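PDB 4OGZ: putative alpha-galactosidase/melibiase from Bacteroides fragilis, which probably catalyses the hydrolysis of terminal, non-reducing alpha-D-galactose residues from alpha-D-galactosides. Local coordinates for residues 125-129 against 130-134; 365-369 against 370-374; 396-399 against 400-403. One frame throughout, in Å; residues are numbered along the deposited sequence.

Contact 1: 125-129 against 130-134; sequences AMVEN and GMRDL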
loop_
_atom_site.group_PDB
_atom_site.type_symbol
_atom_site.label_atom_id
_atom_site.label_comp_id
_atom_site.label_asym_id
_atom_site.label_seq_id
_atom_site.Cartn_x
_atom_site.Cartn_y
_atom_site.Cartn_z
ATOM N N ALA A 125 15.088 5.964 -7.023
ATOM C CA ALA A 125 14.381 5.534 -8.204
ATOM C C ALA A 125 12.949 6.046 -8.153
ATOM O O ALA A 125 12.427 6.562 -9.132
ATOM C CB ALA A 125 14.417 4.027 -8.321
HETATM N N MSE A 126 12.332 5.938 -6.987
HETATM C CA MSE A 126 10.926 6.314 -6.810
HETATM C C MSE A 126 10.752 7.805 -6.945
HETATM O O MSE A 126 9.715 8.282 -7.445
HETATM C CB MSE A 126 10.465 5.797 -5.451
HETATM C CG MSE A 126 10.038 4.332 -5.531
HETATM SE SE MSE A 126 9.925 3.495 -3.735
HETATM C CE MSE A 126 8.409 4.527 -3.056
ATOM N N VAL A 127 11.739 8.569 -6.494
ATOM C CA VAL A 127 11.753 10.012 -6.748
ATOM C C VAL A 127 11.719 10.302 -8.243
ATOM O O VAL A 127 10.958 11.138 -8.706
ATOM C CB VAL A 127 12.994 10.653 -6.109
ATOM C CG1 VAL A 127 13.276 12.027 -6.698
ATOM C CG2 VAL A 127 12.795 10.733 -4.608
ATOM N N GLU A 128 12.535 9.582 -9.002
ATOM C CA GLU A 128 12.819 9.912 -10.367
ATOM C C GLU A 128 11.913 9.211 -11.371
ATOM O O GLU A 128 11.835 9.646 -12.507
ATOM C CB GLU A 128 14.284 9.531 -10.687
ATOM C CG GLU A 128 15.334 10.398 -9.986
ATOM C CD GLU A 128 16.713 9.763 -9.940
ATOM O OE1 GLU A 128 17.028 8.922 -10.824
ATOM O OE2 GLU A 128 17.480 10.092 -9.004
ATOM N N ASN A 129 11.209 8.149 -10.971
ATOM C CA ASN A 129 10.518 7.321 -11.960
ATOM C C ASN A 129 9.025 7.514 -12.012
ATOM O O ASN A 129 8.371 6.798 -12.755
ATOM C CB ASN A 129 10.843 5.824 -11.761
ATOM C CG ASN A 129 10.239 5.236 -10.490
ATOM O OD1 ASN A 129 9.370 5.819 -9.852
ATOM N ND2 ASN A 129 10.718 4.061 -10.116
ATOM N N GLY A 130 8.478 8.456 -11.216
ATOM C CA GLY A 130 7.062 8.655 -11.208
ATOM C C GLY A 130 6.304 8.142 -10.004
ATOM O O GLY A 130 5.229 8.675 -9.696
HETATM N N MSE A 131 6.840 7.145 -9.296
HETATM C CA MSE A 131 6.068 6.472 -8.220
HETATM C C MSE A 131 5.804 7.400 -7.056
HETATM O O MSE A 131 4.679 7.419 -6.526
HETATM C CB MSE A 131 6.732 5.178 -7.727
HETATM C CG MSE A 131 6.771 4.146 -8.873
HETATM SE SE MSE A 131 7.730 2.554 -8.247
HETATM C CE MSE A 131 6.712 2.101 -6.622
ATOM N N ARG A 132 6.800 8.190 -6.646
ATOM C CA ARG A 132 6.564 9.140 -5.553
ATOM C C ARG A 132 5.458 10.113 -5.899
ATOM O O ARG A 132 4.658 10.536 -5.031
ATOM C CB ARG A 132 7.831 9.915 -5.187
ATOM C CG ARG A 132 7.704 10.758 -3.935
ATOM C CD ARG A 132 8.992 11.415 -3.511
ATOM N NE ARG A 132 9.378 12.492 -4.420
ATOM C CZ ARG A 132 10.086 13.562 -4.083
ATOM N NH1 ARG A 132 10.524 13.740 -2.846
ATOM N NH2 ARG A 132 10.377 14.444 -5.001
ATOM N N ASP A 133 5.387 10.488 -7.164
ATOM C CA ASP A 133 4.350 11.464 -7.565
ATOM C C ASP A 133 2.962 10.865 -7.790
ATOM O O ASP A 133 1.995 11.605 -8.010
ATOM C CB ASP A 133 4.858 12.256 -8.777
ATOM C CG ASP A 133 5.953 13.205 -8.380
ATOM O OD1 ASP A 133 5.651 14.075 -7.534
ATOM O OD2 ASP A 133 7.120 13.065 -8.846
ATOM N N LEU A 134 2.867 9.539 -7.662
ATOM C CA LEU A 134 1.594 8.831 -7.606
ATOM C C LEU A 134 1.254 8.300 -6.239
ATOM O O LEU A 134 0.219 7.632 -6.049
ATOM C CB LEU A 134 1.607 7.683 -8.631
ATOM C CG LEU A 134 1.700 8.195 -10.063
ATOM C CD1 LEU A 134 1.613 7.030 -11.031
ATOM C CD2 LEU A 134 0.601 9.197 -10.407
HETATM O O HOH W 1 9.605 12.757 -7.245
HETATM O O HOH W 2 7.991 10.412 -8.890
#
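Val127 and Arg132 run side by side and point the same way, with the valine methyl CG2 over one face of the guanidinium group, 3.8 Å from Arg132 NE and displaced toward its rim. The arginine leaves its backbone on the far side from its own nitrogen (chi1 -171°), then bends at chi3 so that the flat group swings against the valine; a small branched residue gives that face an apolar surface. At the edge, in the guanidinium plane, a water accepts from Arg132 NE at 2.8 Å and also lies near Val127 O and Asp133 OD2. Arg132 NH1 goes to Arg177 O, and Tyr32 adds a cation-pi contact; Asp133 OD1 is hydrogen-bonded to Tyr32 OH and salt-bridged to Arg39. Helix 116-128, which crosses between the neighbouring parallel barrel strands 102-105 and 138-140, ends here: Gly130 leaves helical geometry with positive phi, a conformation that glycine adopts without strain. Asn129 CG lies between the backbone N and the carbonyl carbon (chi1 69°), which brings OD1 to Met131 N at 2.9 Å in an Asx turn, the donor tilted 18° from the carbonyl plane. Met131, a selenomethionine like Met126, slants past that amide, its SE 3.8 Å from Asn129 ND2. Met131 SE also meets Met126 CG at 4.0 Å, two flexible chains filling a buried position, while Arg132 N bonds to Met126 O.

Contact 2: 365-369 against 370-374; sequences RQMND and STLQI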
loop_
_atom_site.group_PDB
_atom_site.type_symbol
_atom_site.label_atom_id
_atom_site.label_comp_id
_atom_site.label_asym_id
_atom_site.label_seq_id
_atom_site.Cartn_x
_atom_site.Cartn_y
_atom_site.Cartn_z
ATOM N N ARG A 365 14.119 -0.088 -9.139
ATOM C CA ARG A 365 15.261 0.618 -9.745
ATOM C C ARG A 365 15.320 0.439 -11.260
ATOM O O ARG A 365 15.949 1.203 -11.945
ATOM C CB ARG A 365 16.572 0.175 -9.113
ATOM C CG ARG A 365 16.686 0.514 -7.630
ATOM C CD ARG A 365 17.845 -0.191 -6.945
ATOM N NE ARG A 365 17.890 -1.600 -7.292
ATOM C CZ ARG A 365 18.896 -2.411 -7.003
ATOM N NH1 ARG A 365 19.956 -1.977 -6.333
ATOM N NH2 ARG A 365 18.837 -3.678 -7.377
ATOM N N GLN A 366 14.661 -0.574 -11.784
ATOM C CA GLN A 366 14.691 -0.815 -13.208
ATOM C C GLN A 366 13.460 -1.572 -13.609
ATOM O O GLN A 366 13.234 -2.685 -13.136
ATOM C CB GLN A 366 15.928 -1.625 -13.549
ATOM C CG GLN A 366 15.892 -2.369 -14.881
ATOM C CD GLN A 366 17.281 -2.803 -15.318
ATOM O OE1 GLN A 366 17.809 -3.775 -14.787
ATOM N NE2 GLN A 366 17.894 -2.068 -16.257
HETATM N N MSE A 367 12.646 -0.958 -14.453
HETATM C CA MSE A 367 11.356 -1.514 -14.831
HETATM C C MSE A 367 11.137 -1.429 -16.296
HETATM O O MSE A 367 11.528 -0.462 -16.936
HETATM C CB MSE A 367 10.293 -0.671 -14.105
HETATM C CG MSE A 367 10.063 -1.234 -12.723
HETATM SE SE MSE A 367 8.619 -0.280 -11.799
HETATM C CE MSE A 367 9.530 1.452 -11.628
ATOM N N ASN A 368 10.480 -2.424 -16.871
ATOM C CA ASN A 368 10.121 -2.302 -18.286
ATOM C C ASN A 368 8.827 -1.495 -18.426
ATOM O O ASN A 368 8.115 -1.287 -17.448
ATOM C CB ASN A 368 10.050 -3.670 -18.979
ATOM C CG ASN A 368 9.033 -4.609 -18.356
ATOM O OD1 ASN A 368 7.961 -4.192 -17.952
ATOM N ND2 ASN A 368 9.365 -5.899 -18.304
ATOM N N ASP A 369 8.558 -1.027 -19.637
ATOM C CA ASP A 369 7.402 -0.174 -19.899
ATOM C C ASP A 369 6.094 -0.835 -19.523
ATOM O O ASP A 369 5.190 -0.156 -19.040
ATOM C CB ASP A 369 7.326 0.198 -21.387
ATOM C CG ASP A 369 8.543 0.973 -21.866
ATOM O OD1 ASP A 369 9.258 1.582 -21.032
ATOM O OD2 ASP A 369 8.770 0.976 -23.088
ATOM N N SER A 370 5.985 -2.140 -19.784
ATOM C CA SER A 370 4.787 -2.911 -19.464
ATOM C C SER A 370 4.527 -2.893 -17.954
ATOM O O SER A 370 3.391 -2.695 -17.537
ATOM C CB SER A 370 4.873 -4.326 -20.027
ATOM O OG SER A 370 6.000 -4.991 -19.534
ATOM N N THR A 371 5.569 -3.026 -17.139
ATOM C CA THR A 371 5.420 -2.895 -15.686
ATOM C C THR A 371 5.047 -1.467 -15.267
ATOM O O THR A 371 4.145 -1.248 -14.437
ATOM C CB THR A 371 6.715 -3.286 -14.969
ATOM O OG1 THR A 371 7.002 -4.666 -15.221
ATOM C CG2 THR A 371 6.597 -3.052 -13.464
ATOM N N LEU A 372 5.756 -0.492 -15.831
ATOM C CA LEU A 372 5.450 0.924 -15.574
ATOM C C LEU A 372 4.024 1.298 -15.962
ATOM O O LEU A 372 3.364 2.096 -15.303
ATOM C CB LEU A 372 6.412 1.809 -16.351
ATOM C CG LEU A 372 7.855 1.912 -15.868
ATOM C CD1 LEU A 372 8.692 2.581 -16.961
ATOM C CD2 LEU A 372 7.935 2.661 -14.543
ATOM N N GLN A 373 3.559 0.711 -17.045
ATOM C CA GLN A 373 2.219 0.925 -17.532
ATOM C C GLN A 373 1.194 0.482 -16.508
ATOM O O GLN A 373 0.068 0.934 -16.557
ATOM C CB GLN A 373 1.964 0.120 -18.795
ATOM C CG GLN A 373 0.629 0.355 -19.477
ATOM C CD GLN A 373 0.529 1.709 -20.164
ATOM O OE1 GLN A 373 1.530 2.395 -20.381
ATOM N NE2 GLN A 373 -0.691 2.094 -20.525
ATOM N N ILE A 374 1.532 -0.504 -15.688
ATOM C CA ILE A 374 0.593 -0.990 -14.681
ATOM C C ILE A 374 0.721 -0.158 -13.398
ATOM O O ILE A 374 -0.249 0.446 -12.942
ATOM C CB ILE A 374 0.835 -2.475 -14.385
ATOM C CG1 ILE A 374 0.514 -3.317 -15.648
ATOM C CG2 ILE A 374 0.006 -2.908 -13.193
ATOM C CD1 ILE A 374 1.078 -4.722 -15.628
HETATM O O HOH W 3 9.802 -4.678 -15.014
#
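Asn368 OD1 is gripped by three donors: Ser370 OG at 2.6 Å, Thr371 N at 2.8 Å and Thr371 OG1 at 2.9 Å. The backbone N-H comes almost end-on to the side-chain carbonyl, with a C=O...donor angle of 175°, whereas both hydroxyls sit well out of the carbonyl plane. This is an N-cap. Asn368 stands just before helix 369-375, and its CG, held between the backbone N and the carbonyl carbon (chi1 59°), swings OD1 round to the first turn. Asparagine suits the place because a short, flat amide brings an acceptor there; serine and threonine add hydroxyls within its reach. A water ties Thr371 OG1 to Asn368 N, and the first helical bonds run from Leu372 N to Asn368 O (3.0 Å) and from Gln373 N to Asp369 O. On the apolar side, Met367, a selenomethionine, forms a hydrophobic staple with Leu372 across the cap. The two side chains cross at about a right angle, and Met367 CE touches Leu372 CD2 at 3.5 Å. Met367 SE meets the methyl Thr371 CG2 at 3.8 Å, so the threonine serves both halves of the contact. Three donors converging on one amide oxygen, close to the positive end of a helix, would be expected to polarise the side-chain carbonyl of Asn368 and fix the rotation of the amide.

Contact 3: 396-399 against 400-403; sequences IRAD and HYDV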
loop_
_atom_site.group_PDB
_atom_site.type_symbol
_atom_site.label_atom_id
_atom_site.label_comp_id
_atom_site.label_asym_id
_atom_site.label_seq_id
_atom_site.Cartn_x
_atom_site.Cartn_y
_atom_site.Cartn_z
ATOM N N ILE A 396 -20.723 -10.520 -7.960
ATOM C CA ILE A 396 -21.057 -11.695 -8.685
ATOM C C ILE A 396 -19.787 -12.538 -8.844
ATOM O O ILE A 396 -18.801 -12.046 -9.384
ATOM C CB ILE A 396 -21.556 -11.393 -10.097
ATOM C CG1 ILE A 396 -22.801 -10.503 -10.030
ATOM C CG2 ILE A 396 -21.882 -12.682 -10.828
ATOM C CD1 ILE A 396 -23.360 -10.141 -11.375
ATOM N N ARG A 397 -19.803 -13.769 -8.326
ATOM C CA ARG A 397 -18.726 -14.761 -8.594
ATOM C C ARG A 397 -19.319 -15.835 -9.478
ATOM O O ARG A 397 -19.998 -16.740 -8.998
ATOM C CB ARG A 397 -18.154 -15.358 -7.318
ATOM C CG ARG A 397 -16.935 -16.258 -7.579
ATOM C CD ARG A 397 -16.646 -17.243 -6.453
ATOM N NE ARG A 397 -15.396 -17.952 -6.729
ATOM C CZ ARG A 397 -15.281 -18.989 -7.561
ATOM N NH1 ARG A 397 -16.350 -19.478 -8.190
ATOM N NH2 ARG A 397 -14.086 -19.554 -7.776
ATOM N N ALA A 398 -19.141 -15.694 -10.797
ATOM C CA ALA A 398 -19.763 -16.608 -11.730
ATOM C C ALA A 398 -18.801 -17.742 -11.861
ATOM O O ALA A 398 -17.808 -17.772 -11.154
ATOM C CB ALA A 398 -20.049 -15.943 -13.088
ATOM N N ASP A 399 -19.075 -18.694 -12.735
ATOM C CA ASP A 399 -18.131 -19.825 -12.884
ATOM C C ASP A 399 -16.790 -19.408 -13.515
ATOM O O ASP A 399 -15.746 -19.909 -13.124
ATOM C CB ASP A 399 -18.773 -20.971 -13.670
ATOM C CG ASP A 399 -19.345 -22.042 -12.753
ATOM O OD1 ASP A 399 -19.348 -21.845 -11.498
ATOM O OD2 ASP A 399 -19.749 -23.095 -13.290
ATOM N N HIS A 400 -16.823 -18.451 -14.440
ATOM C CA HIS A 400 -15.636 -18.049 -15.183
ATOM C C HIS A 400 -15.183 -16.613 -14.968
ATOM O O HIS A 400 -14.120 -16.228 -15.448
ATOM C CB HIS A 400 -15.917 -18.237 -16.664
ATOM C CG HIS A 400 -16.204 -19.649 -17.030
ATOM N ND1 HIS A 400 -17.001 -19.991 -18.100
ATOM C CD2 HIS A 400 -15.823 -20.812 -16.446
ATOM C CE1 HIS A 400 -17.099 -21.308 -18.157
ATOM N NE2 HIS A 400 -16.399 -21.826 -17.161
ATOM N N TYR A 401 -15.982 -15.807 -14.282
ATOM C CA TYR A 401 -15.650 -14.419 -14.154
ATOM C C TYR A 401 -16.225 -13.894 -12.889
ATOM O O TYR A 401 -17.112 -14.493 -12.308
ATOM C CB TYR A 401 -16.219 -13.607 -15.355
ATOM C CG TYR A 401 -17.730 -13.542 -15.405
ATOM C CD1 TYR A 401 -18.414 -12.626 -14.634
ATOM C CD2 TYR A 401 -18.471 -14.423 -16.197
ATOM C CE1 TYR A 401 -19.780 -12.577 -14.625
ATOM C CE2 TYR A 401 -19.862 -14.373 -16.209
ATOM C CZ TYR A 401 -20.508 -13.450 -15.416
ATOM O OH TYR A 401 -21.884 -13.353 -15.398
ATOM N N ASP A 402 -15.742 -12.730 -12.526
ATOM C CA ASP A 402 -16.232 -11.957 -11.419
ATOM C C ASP A 402 -16.687 -10.602 -11.898
ATOM O O ASP A 402 -16.183 -10.061 -12.875
ATOM C CB ASP A 402 -15.123 -11.633 -10.440
ATOM C CG ASP A 402 -14.565 -12.820 -9.719
ATOM O OD1 ASP A 402 -15.160 -13.915 -9.716
ATOM O OD2 ASP A 402 -13.492 -12.631 -9.102
ATOM N N VAL A 403 -17.608 -10.022 -11.145
ATOM C CA VAL A 403 -17.881 -8.630 -11.252
ATOM C C VAL A 403 -17.711 -8.045 -9.850
ATOM O O VAL A 403 -18.335 -8.515 -8.917
ATOM C CB VAL A 403 -19.286 -8.381 -11.803
ATOM C CG1 VAL A 403 -19.573 -6.892 -11.813
ATOM C CG2 VAL A 403 -19.415 -8.965 -13.211
#
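Ala398 CB sits over the centre of the Tyr401 ring, 3.5 Å from its centroid and 15° off the ring normal, a CH-pi contact. A single methyl is small enough to rest flat on the aromatic face, and the tyrosine offers it a broad surface. The ring lies there because Tyr401 CG falls between its backbone N and carbonyl carbon (chi1 67°), which folds the side chain back toward Ala398 although its CB starts out the other way. Ile396 CG2 approaches the same ring obliquely, and Ile396 CB meets Val403 CB at 4.1 Å; beta-branched residues of this kind suit extended strands. Arg397 and Asp402 stand on the other face of the sheet as a non-hydrogen-bonded pair. Here the aliphatic Arg397 CG passes Asp402 OD1 at 3.6 Å, while the charged ends go to different partners: Arg397 forms a salt bridge with Glu301, and Asp402 one with Arg420.

The backbone sets these positions. Ile396 and Val403 form the hydrogen-bonded antiparallel pair, with Val403 N to Ile396 O at 2.9 Å and Ile396 N to Val403 O at 3.3 Å, both in the carbonyl plane. Nearer the turn, Ala398 N reaches Tyr401 O at 2.8 Å and brings methyl and ring together. Asp399 and His400 make the tip, where Arg420 also bonds to two carbonyls of the turn, those of Ala398 and Asp399.

The hairpin joins edge strand 393-397 to strand 401-407, which in turn pairs antiparallel with strand 413-419 in the C-terminal beta sandwich. Strand 425-429 packs against Tyr401 and Val403 through Val427, while Glu301, on helix 296-303 of the TIM-barrel domain, links to the face that carries Arg397 and Asp402.

How the contacts relate
Contacts 1, 2 and 3 follow one another along the chain. The first two belong to the TIM barrel, with centres 12 Å apart: contact 1 closes helix 116-128, and contact 2 opens helix 369-375. The barrel strands that precede these helices, 102-105 and 358-360, are neighbours, so a helix end and a helix start distant in sequence meet, with Met367 CE packed against Asn129 ND2 and Met131 SE. Contacts 1 and 2 thus pack next to each other on the barrel, whereas contact 3, a hairpin, lies apart in the C-terminal beta-sandwich domain, its nearest atoms about 17 Å from contact 2 and about 24 Å from contact 1.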